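Local coordinates for protein 3,4-dihydroxy-2-butanone 4-phosphate synthase (Candida albicans, PDB 1TKS) that catalyses the conversion of D-ribulose 5-phosphate to formate and 3,4-dihydroxy-2-butanone 4-phosphate, a step of riboflavin biosynthesis, at residues B[56-70]-B[106-119]. Sequence-based numbering, arbitrary orientation.
Sequences GYVCVPLSEERANQL and RALTTRSLANPNSK
Strand-helix packing in an alpha/beta fold joins Val60 and Leu62 to Thr110 and Leu113: helix 106-114 lies alongside strand 59-63, itself parallel to strand 129-134, and both run the same way, axes 9.6 Å apart and 4° between their directions. Leu113 is the hub. Its CD1 meets Val60 CG1 at 3.8 Å, while its other methyl, CD2, lies 3.8 Å from Leu70 CD1, so one leucine joins the strand to Leu70, just past helix 64-69. Leu62 CD2 approaches Leu113 CB at 4.1 Å, the two side chains crossing at about a right angle. The second methyl of Val60, CG2, lies 3.5 Å from Thr110 OG1, which donates back to Arg106 O, and also faces Thr110 CG2. Two arginines secure the ends. Arg106 NH1 donates to Gly56 O (2.9 Å, N-H...O 152°) in both the guanidinium and carbonyl planes, and water 1 links the same nitrogen to Val58 O; Arg106 NH2 hydrogen-bonds Ser55 O of the second subunit. Arg66, bent at chi2 and chi3, curls its NH2 to the helix C-terminus, donating to Ala114 O at 2.9 Å from above the carbonyl plane and weakly to Leu113 O. Since helix C-termini carry partial negative charge, the Arg66 cation probably gains electrostatically there, whereas Arg106 ties the other end of the apolar seam to the dimer interface.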
ATOM      1  N   GLY B  56      -3.502  -3.159  -1.639  1.00  7.75           N
ATOM      2  CA  GLY B  56      -2.076  -3.248  -1.387  1.00  7.59           C
ATOM      3  C   GLY B  56      -1.595  -2.426  -0.203  1.00  8.98           C
ATOM      4  O   GLY B  56      -0.448  -2.560   0.215  1.00  9.38           O
ATOM      5  N   TYR B  57      -2.460  -1.565   0.329  1.00  8.74           N
ATOM      6  CA  TYR B  57      -2.124  -0.739   1.491  1.00  7.98           C
ATOM      7  C   TYR B  57      -2.379  -1.664   2.680  1.00  8.04           C
ATOM      8  O   TYR B  57      -3.349  -1.500   3.416  1.00  8.24           O
ATOM      9  CB  TYR B  57      -3.056   0.484   1.546  1.00  9.22           C
ATOM     10  CG  TYR B  57      -2.469   1.706   2.222  1.00  9.12           C
ATOM     11  CD1 TYR B  57      -1.332   2.324   1.709  1.00 11.29           C
ATOM     12  CD2 TYR B  57      -3.063   2.259   3.357  1.00 10.33           C
ATOM     13  CE1 TYR B  57      -0.798   3.463   2.304  1.00 10.10           C
ATOM     14  CE2 TYR B  57      -2.534   3.403   3.963  1.00 10.71           C
ATOM     15  CZ  TYR B  57      -1.405   3.997   3.430  1.00 12.04           C
ATOM     16  OH  TYR B  57      -0.872   5.132   4.004  1.00 14.23           O
ATOM     17  N   VAL B  58      -1.494  -2.642   2.854  1.00  7.08           N
ATOM     18  CA  VAL B  58      -1.640  -3.649   3.901  1.00  8.41           C
ATOM     19  C   VAL B  58      -1.351  -3.155   5.311  1.00  7.70           C
ATOM     20  O   VAL B  58      -0.259  -2.661   5.606  1.00  8.27           O
ATOM     21  CB  VAL B  58      -0.759  -4.884   3.588  1.00  8.03           C
ATOM     22  CG1 VAL B  58      -0.921  -5.938   4.668  1.00  8.80           C
ATOM     23  CG2 VAL B  58      -1.162  -5.470   2.233  1.00  9.15           C
ATOM     24  N   CYS B  59      -2.347  -3.314   6.178  1.00  7.34           N
ATOM     25  CA  CYS B  59      -2.265  -2.877   7.565  1.00  7.42           C
ATOM     26  C   CYS B  59      -2.264  -4.032   8.555  1.00  7.94           C
ATOM     27  O   CYS B  59      -2.803  -5.107   8.283  1.00  7.29           O
ATOM     28  CB  CYS B  59      -3.429  -1.931   7.868  1.00  7.85           C
ATOM     29  SG  CYS B  59      -3.431  -0.422   6.858  1.00  9.65           S
ATOM     30  N   VAL B  60      -1.656  -3.796   9.713  1.00  8.43           N
ATOM     31  CA  VAL B  60      -1.575  -4.814  10.742  1.00  8.13           C
ATOM     32  C   VAL B  60      -2.148  -4.321  12.067  1.00  8.14           C
ATOM     33  O   VAL B  60      -1.463  -3.666  12.852  1.00  6.29           O
ATOM     34  CB  VAL B  60      -0.114  -5.282  10.945  1.00  7.81           C
ATOM     35  CG1 VAL B  60      -0.035  -6.275  12.096  1.00  7.58           C
ATOM     36  CG2 VAL B  60       0.407  -5.927   9.661  1.00  7.57           C
ATOM     37  N   PRO B  61      -3.436  -4.607  12.312  1.00  8.40           N
ATOM     38  CA  PRO B  61      -4.085  -4.192  13.559  1.00  8.83           C
ATOM     39  C   PRO B  61      -3.404  -4.854  14.755  1.00  8.86           C
ATOM     40  O   PRO B  61      -3.156  -6.061  14.745  1.00  9.95           O
ATOM     41  CB  PRO B  61      -5.515  -4.682  13.374  1.00  9.03           C
ATOM     42  CG  PRO B  61      -5.731  -4.495  11.918  1.00  9.61           C
ATOM     43  CD  PRO B  61      -4.442  -5.039  11.323  1.00  9.13           C
ATOM     44  N   LEU B  62      -3.100  -4.051  15.771  1.00  9.06           N
ATOM     45  CA  LEU B  62      -2.469  -4.520  16.999  1.00 10.99           C
ATOM     46  C   LEU B  62      -3.173  -3.809  18.142  1.00 10.69           C
ATOM     47  O   LEU B  62      -3.773  -2.755  17.938  1.00 10.68           O
ATOM     48  CB  LEU B  62      -0.987  -4.134  17.032  1.00 11.59           C
ATOM     49  CG  LEU B  62      -0.089  -4.646  15.909  1.00 14.81           C
ATOM     50  CD1 LEU B  62       1.259  -3.945  15.980  1.00 15.35           C
ATOM     51  CD2 LEU B  62       0.069  -6.151  16.031  1.00 14.83           C
ATOM     52  N   SER B  63      -3.120  -4.368  19.343  1.00 10.88           N
ATOM     53  CA  SER B  63      -3.750  -3.688  20.460  1.00 10.40           C
ATOM     54  C   SER B  63      -2.849  -2.511  20.822  1.00 11.10           C
ATOM     55  O   SER B  63      -1.650  -2.527  20.533  1.00 11.04           O
ATOM     56  CB  SER B  63      -3.882  -4.625  21.663  1.00 10.36           C
ATOM     57  OG  SER B  63      -2.601  -5.031  22.119  1.00 11.94           O
ATOM     58  N   GLU B  64      -3.423  -1.481  21.435  1.00 10.95           N
ATOM     59  CA  GLU B  64      -2.631  -0.326  21.844  1.00 11.46           C
ATOM     60  C   GLU B  64      -1.512  -0.778  22.780  1.00 12.49           C
ATOM     61  O   GLU B  64      -0.388  -0.279  22.703  1.00 12.30           O
ATOM     62  CB  GLU B  64      -3.519   0.706  22.551  1.00 11.89           C
ATOM     63  CG  GLU B  64      -4.254   1.635  21.589  1.00 13.39           C
ATOM     64  CD  GLU B  64      -5.232   2.571  22.284  1.00 15.06           C
ATOM     65  OE1 GLU B  64      -5.017   2.896  23.470  1.00 15.03           O
ATOM     66  OE2 GLU B  64      -6.210   2.999  21.636  1.00 15.97           O
ATOM     67  N   GLU B  65      -1.820  -1.732  23.654  1.00 12.96           N
ATOM     68  CA  GLU B  65      -0.833  -2.224  24.600  1.00 12.95           C
ATOM     69  C   GLU B  65       0.355  -2.857  23.882  1.00 13.40           C
ATOM     70  O   GLU B  65       1.505  -2.647  24.273  1.00 13.39           O
ATOM     71  CB  GLU B  65      -1.466  -3.228  25.571  1.00 14.38           C
ATOM     72  CG  GLU B  65      -0.876  -3.133  26.972  1.00 15.04           C
ATOM     73  CD  GLU B  65      -1.474  -4.117  27.958  1.00 14.82           C
ATOM     74  OE1 GLU B  65      -2.703  -4.343  27.926  1.00 14.04           O
ATOM     75  OE2 GLU B  65      -0.705  -4.653  28.785  1.00 16.94           O
ATOM     76  N   ARG B  66       0.081  -3.623  22.828  1.00 12.09           N
ATOM     77  CA  ARG B  66       1.141  -4.268  22.064  1.00 13.16           C
ATOM     78  C   ARG B  66       1.958  -3.242  21.284  1.00 13.17           C
ATOM     79  O   ARG B  66       3.184  -3.302  21.275  1.00 13.36           O
ATOM     80  CB  ARG B  66       0.555  -5.304  21.098  1.00 16.77           C
ATOM     81  CG  ARG B  66       1.597  -5.963  20.200  1.00 18.88           C
ATOM     82  CD  ARG B  66       2.674  -6.667  21.017  1.00 20.27           C
ATOM     83  NE  ARG B  66       2.212  -7.928  21.594  1.00 23.25           N
ATOM     84  CZ  ARG B  66       2.052  -9.053  20.902  1.00 24.13           C
ATOM     85  NH1 ARG B  66       1.626 -10.155  21.508  1.00 24.99           N
ATOM     86  NH2 ARG B  66       2.323  -9.083  19.605  1.00 26.24           N
ATOM     87  N   ALA B  67       1.279  -2.305  20.629  1.00 11.67           N
ATOM     88  CA  ALA B  67       1.973  -1.275  19.865  1.00 12.52           C
ATOM     89  C   ALA B  67       2.911  -0.502  20.795  1.00 12.76           C
ATOM     90  O   ALA B  67       4.021  -0.146  20.406  1.00 13.21           O
ATOM     91  CB  ALA B  67       0.966  -0.326  19.213  1.00 11.99           C
ATOM     92  N   ASN B  68       2.465  -0.256  22.027  1.00 13.20           N
ATOM     93  CA  ASN B  68       3.288   0.462  22.996  1.00 13.92           C
ATOM     94  C   ASN B  68       4.528  -0.351  23.367  1.00 13.93           C
ATOM     95  O   ASN B  68       5.628   0.197  23.487  1.00 13.71           O
ATOM     96  CB  ASN B  68       2.489   0.785  24.268  1.00 14.97           C
ATOM     97  CG  ASN B  68       1.437   1.865  24.044  1.00 16.77           C
ATOM     98  OD1 ASN B  68       1.566   2.700  23.148  1.00 17.77           O
ATOM     99  ND2 ASN B  68       0.401   1.864  24.876  1.00 17.82           N
ATOM    100  N   GLN B  69       4.354  -1.657  23.544  1.00 14.82           N
ATOM    101  CA  GLN B  69       5.471  -2.529  23.903  1.00 15.53           C
ATOM    102  C   GLN B  69       6.532  -2.538  22.808  1.00 14.79           C
ATOM    103  O   GLN B  69       7.731  -2.543  23.091  1.00 15.60           O
ATOM    104  CB  GLN B  69       4.978  -3.961  24.150  1.00 17.74           C
ATOM    105  CG  GLN B  69       6.073  -4.911  24.618  1.00 22.30           C
ATOM    106  CD  GLN B  69       5.555  -6.301  24.944  1.00 26.12           C
ATOM    107  OE1 GLN B  69       5.171  -7.060  24.052  1.00 29.25           O
ATOM    108  NE2 GLN B  69       5.534  -6.640  26.229  1.00 28.04           N
ATOM    109  N   LEU B  70       6.081  -2.532  21.556  1.00 13.65           N
ATOM    110  CA  LEU B  70       6.986  -2.544  20.413  1.00 13.51           C
ATOM    111  C   LEU B  70       7.475  -1.149  20.038  1.00 14.04           C
ATOM    112  O   LEU B  70       8.241  -0.992  19.090  1.00 13.81           O
ATOM    113  CB  LEU B  70       6.292  -3.183  19.206  1.00 14.73           C
ATOM    114  CG  LEU B  70       5.942  -4.669  19.340  1.00 14.52           C
ATOM    115  CD1 LEU B  70       5.162  -5.125  18.117  1.00 15.55           C
ATOM    116  CD2 LEU B  70       7.221  -5.482  19.498  1.00 17.63           C
ATOM    117  N   ARG B 106       6.884  -8.470   3.809  1.00  7.67           N
ATOM    118  CA  ARG B 106       5.701  -7.964   4.497  1.00  8.08           C
ATOM    119  C   ARG B 106       5.061  -9.042   5.358  1.00  8.03           C
ATOM    120  O   ARG B 106       4.556  -8.750   6.440  1.00  8.56           O
ATOM    121  CB  ARG B 106       4.686  -7.374   3.505  1.00  8.24           C
ATOM    122  CG  ARG B 106       5.067  -5.963   3.069  1.00  9.31           C
ATOM    123  CD  ARG B 106       3.906  -5.172   2.495  1.00  8.18           C
ATOM    124  NE  ARG B 106       3.657  -5.452   1.083  1.00  7.65           N
ATOM    125  CZ  ARG B 106       2.727  -4.825   0.367  1.00  7.92           C
ATOM    126  NH1 ARG B 106       1.969  -3.897   0.940  1.00  7.88           N
ATOM    127  NH2 ARG B 106       2.561  -5.108  -0.918  1.00  7.42           N
ATOM    128  N   ALA B 107       5.100 -10.290   4.900  1.00  7.52           N
ATOM    129  CA  ALA B 107       4.532 -11.381   5.682  1.00  7.49           C
ATOM    130  C   ALA B 107       5.378 -11.602   6.936  1.00  8.00           C
ATOM    131  O   ALA B 107       4.841 -11.797   8.027  1.00  8.98           O
ATOM    132  CB  ALA B 107       4.479 -12.657   4.847  1.00  8.58           C
ATOM    133  N   LEU B 108       6.700 -11.567   6.776  1.00  8.61           N
ATOM    134  CA  LEU B 108       7.614 -11.760   7.901  1.00  8.68           C
ATOM    135  C   LEU B 108       7.426 -10.658   8.933  1.00  8.29           C
ATOM    136  O   LEU B 108       7.387 -10.922  10.133  1.00  9.04           O
ATOM    137  CB  LEU B 108       9.073 -11.778   7.417  1.00  9.00           C
ATOM    138  CG  LEU B 108      10.210 -11.833   8.448  1.00 10.59           C
ATOM    139  CD1 LEU B 108      10.015 -13.020   9.387  1.00 10.93           C
ATOM    140  CD2 LEU B 108      11.556 -11.948   7.728  1.00 10.91           C
ATOM    141  N   THR B 109       7.305  -9.421   8.469  1.00  7.58           N
ATOM    142  CA  THR B 109       7.115  -8.305   9.382  1.00  7.41           C
ATOM    143  C   THR B 109       5.795  -8.461  10.134  1.00  7.29           C
ATOM    144  O   THR B 109       5.727  -8.227  11.342  1.00  8.43           O
ATOM    145  CB  THR B 109       7.124  -6.967   8.625  1.00  9.44           C
ATOM    146  OG1 THR B 109       8.430  -6.746   8.079  1.00  9.44           O
ATOM    147  CG2 THR B 109       6.765  -5.815   9.554  1.00 10.60           C
ATOM    148  N   THR B 110       4.749  -8.863   9.419  1.00  8.59           N
ATOM    149  CA  THR B 110       3.443  -9.042  10.033  1.00  7.80           C
ATOM    150  C   THR B 110       3.473 -10.119  11.121  1.00  8.96           C
ATOM    151  O   THR B 110       2.943  -9.915  12.216  1.00  8.92           O
ATOM    152  CB  THR B 110       2.384  -9.390   8.968  1.00  7.25           C
ATOM    153  OG1 THR B 110       2.298  -8.310   8.029  1.00  7.05           O
ATOM    154  CG2 THR B 110       1.024  -9.601   9.609  1.00  7.44           C
ATOM    155  N   ARG B 111       4.098 -11.257  10.834  1.00  9.77           N
ATOM    156  CA  ARG B 111       4.177 -12.333  11.817  1.00 10.11           C
ATOM    157  C   ARG B 111       5.003 -11.865  13.015  1.00 10.15           C
ATOM    158  O   ARG B 111       4.700 -12.201  14.164  1.00 10.92           O
ATOM    159  CB  ARG B 111       4.815 -13.587  11.204  1.00  8.66           C
ATOM    160  CG  ARG B 111       4.019 -14.229  10.062  1.00  9.61           C
ATOM    161  CD  ARG B 111       4.516 -15.643   9.759  1.00  8.75           C
ATOM    162  NE  ARG B 111       5.941 -15.673   9.426  1.00  8.83           N
ATOM    163  CZ  ARG B 111       6.441 -15.402   8.223  1.00  8.26           C
ATOM    164  NH1 ARG B 111       5.636 -15.081   7.215  1.00  8.58           N
ATOM    165  NH2 ARG B 111       7.754 -15.437   8.031  1.00  8.96           N
ATOM    166  N   SER B 112       6.040 -11.081  12.740  1.00  8.70           N
ATOM    167  CA  SER B 112       6.911 -10.573  13.791  1.00  9.62           C
ATOM    168  C   SER B 112       6.182  -9.607  14.719  1.00  9.67           C
ATOM    169  O   SER B 112       6.459  -9.562  15.919  1.00  9.96           O
ATOM    170  CB  SER B 112       8.136  -9.901  13.170  1.00  9.53           C
ATOM    171  OG  SER B 112       8.890 -10.840  12.417  1.00 10.68           O
ATOM    172  N   LEU B 113       5.249  -8.832  14.180  1.00 10.16           N
ATOM    173  CA  LEU B 113       4.515  -7.912  15.038  1.00  9.59           C
ATOM    174  C   LEU B 113       3.630  -8.703  15.993  1.00  9.53           C
ATOM    175  O   LEU B 113       3.333  -8.250  17.097  1.00  9.66           O
ATOM    176  CB  LEU B 113       3.674  -6.944  14.198  1.00  8.46           C
ATOM    177  CG  LEU B 113       4.496  -5.909  13.418  1.00  8.81           C
ATOM    178  CD1 LEU B 113       3.659  -5.306  12.303  1.00  9.82           C
ATOM    179  CD2 LEU B 113       4.999  -4.828  14.369  1.00  9.11           C
ATOM    180  N   ALA B 114       3.216  -9.897  15.579  1.00  9.94           N
ATOM    181  CA  ALA B 114       2.369 -10.716  16.440  1.00  8.61           C
ATOM    182  C   ALA B 114       3.185 -11.526  17.453  1.00 10.37           C
ATOM    183  O   ALA B 114       2.708 -11.810  18.549  1.00 11.45           O
ATOM    184  CB  ALA B 114       1.511 -11.652  15.594  1.00  9.65           C
ATOM    185  N   ASN B 115       4.416 -11.882  17.087  1.00 10.96           N
ATOM    186  CA  ASN B 115       5.286 -12.683  17.954  1.00 13.19           C
ATOM    187  C   ASN B 115       5.584 -12.021  19.299  1.00 13.20           C
ATOM    188  O   ASN B 115       6.174 -10.945  19.354  1.00 13.71           O
ATOM    189  CB  ASN B 115       6.605 -12.985  17.236  1.00 13.74           C
ATOM    190  CG  ASN B 115       7.357 -14.145  17.861  1.00 14.46           C
ATOM    191  OD1 ASN B 115       7.489 -14.230  19.083  1.00 16.07           O
ATOM    192  ND2 ASN B 115       7.863 -15.042  17.023  1.00 17.77           N
ATOM    193  N   PRO B 116       5.190 -12.672  20.407  1.00 15.01           N
ATOM    194  CA  PRO B 116       5.407 -12.155  21.763  1.00 16.99           C
ATOM    195  C   PRO B 116       6.871 -11.916  22.115  1.00 17.42           C
ATOM    196  O   PRO B 116       7.179 -11.119  22.998  1.00 17.63           O
ATOM    197  CB  PRO B 116       4.791 -13.233  22.656  1.00 17.08           C
ATOM    198  CG  PRO B 116       3.772 -13.869  21.789  1.00 18.88           C
ATOM    199  CD  PRO B 116       4.462 -13.951  20.451  1.00 16.05           C
ATOM    200  N   ASN B 117       7.773 -12.610  21.428  1.00 17.38           N
ATOM    201  CA  ASN B 117       9.195 -12.462  21.707  1.00 18.23           C
ATOM    202  C   ASN B 117       9.839 -11.291  20.975  1.00 16.97           C
ATOM    203  O   ASN B 117      10.985 -10.938  21.255  1.00 16.55           O
ATOM    204  CB  ASN B 117       9.936 -13.756  21.364  1.00 20.92           C
ATOM    205  CG  ASN B 117       9.428 -14.944  22.157  1.00 23.65           C
ATOM    206  OD1 ASN B 117       9.354 -14.897  23.386  1.00 27.37           O
ATOM    207  ND2 ASN B 117       9.076 -16.017  21.459  1.00 26.69           N
ATOM    208  N   SER B 118       9.112 -10.683  20.042  1.00 15.36           N
ATOM    209  CA  SER B 118       9.661  -9.556  19.305  1.00 14.35           C
ATOM    210  C   SER B 118       9.926  -8.379  20.223  1.00 14.59           C
ATOM    211  O   SER B 118       9.187  -8.142  21.181  1.00 14.27           O
ATOM    212  CB  SER B 118       8.715  -9.125  18.184  1.00 14.63           C
ATOM    213  OG  SER B 118       8.663 -10.108  17.173  1.00 12.67           O
ATOM    214  N   LYS B 119      10.988  -7.644  19.914  1.00 15.63           N
ATOM    215  CA  LYS B 119      11.383  -6.484  20.695  1.00 16.59           C
ATOM    216  C   LYS B 119      11.383  -5.233  19.824  1.00 15.91           C
ATOM    217  O   LYS B 119      11.507  -5.313  18.601  1.00 15.35           O
ATOM    218  CB  LYS B 119      12.780  -6.704  21.279  1.00 17.76           C
ATOM    219  CG  LYS B 119      12.910  -7.968  22.114  1.00 21.86           C
ATOM    220  CD  LYS B 119      14.313  -8.108  22.679  1.00 25.85           C
ATOM    221  CE  LYS B 119      14.496  -9.435  23.403  1.00 27.98           C
ATOM    222  NZ  LYS B 119      13.523  -9.617  24.514  1.00 30.63           N
TER
HETATM  223  O   HOH W   1       1.704  -2.530   3.461  1.00  8.75           O
HETATM  224  O   HOH W   2       6.186  -7.573  21.535  1.00 26.30           O
HETATM  225  O   HOH W   3       5.290 -10.147  24.850  1.00 38.38           O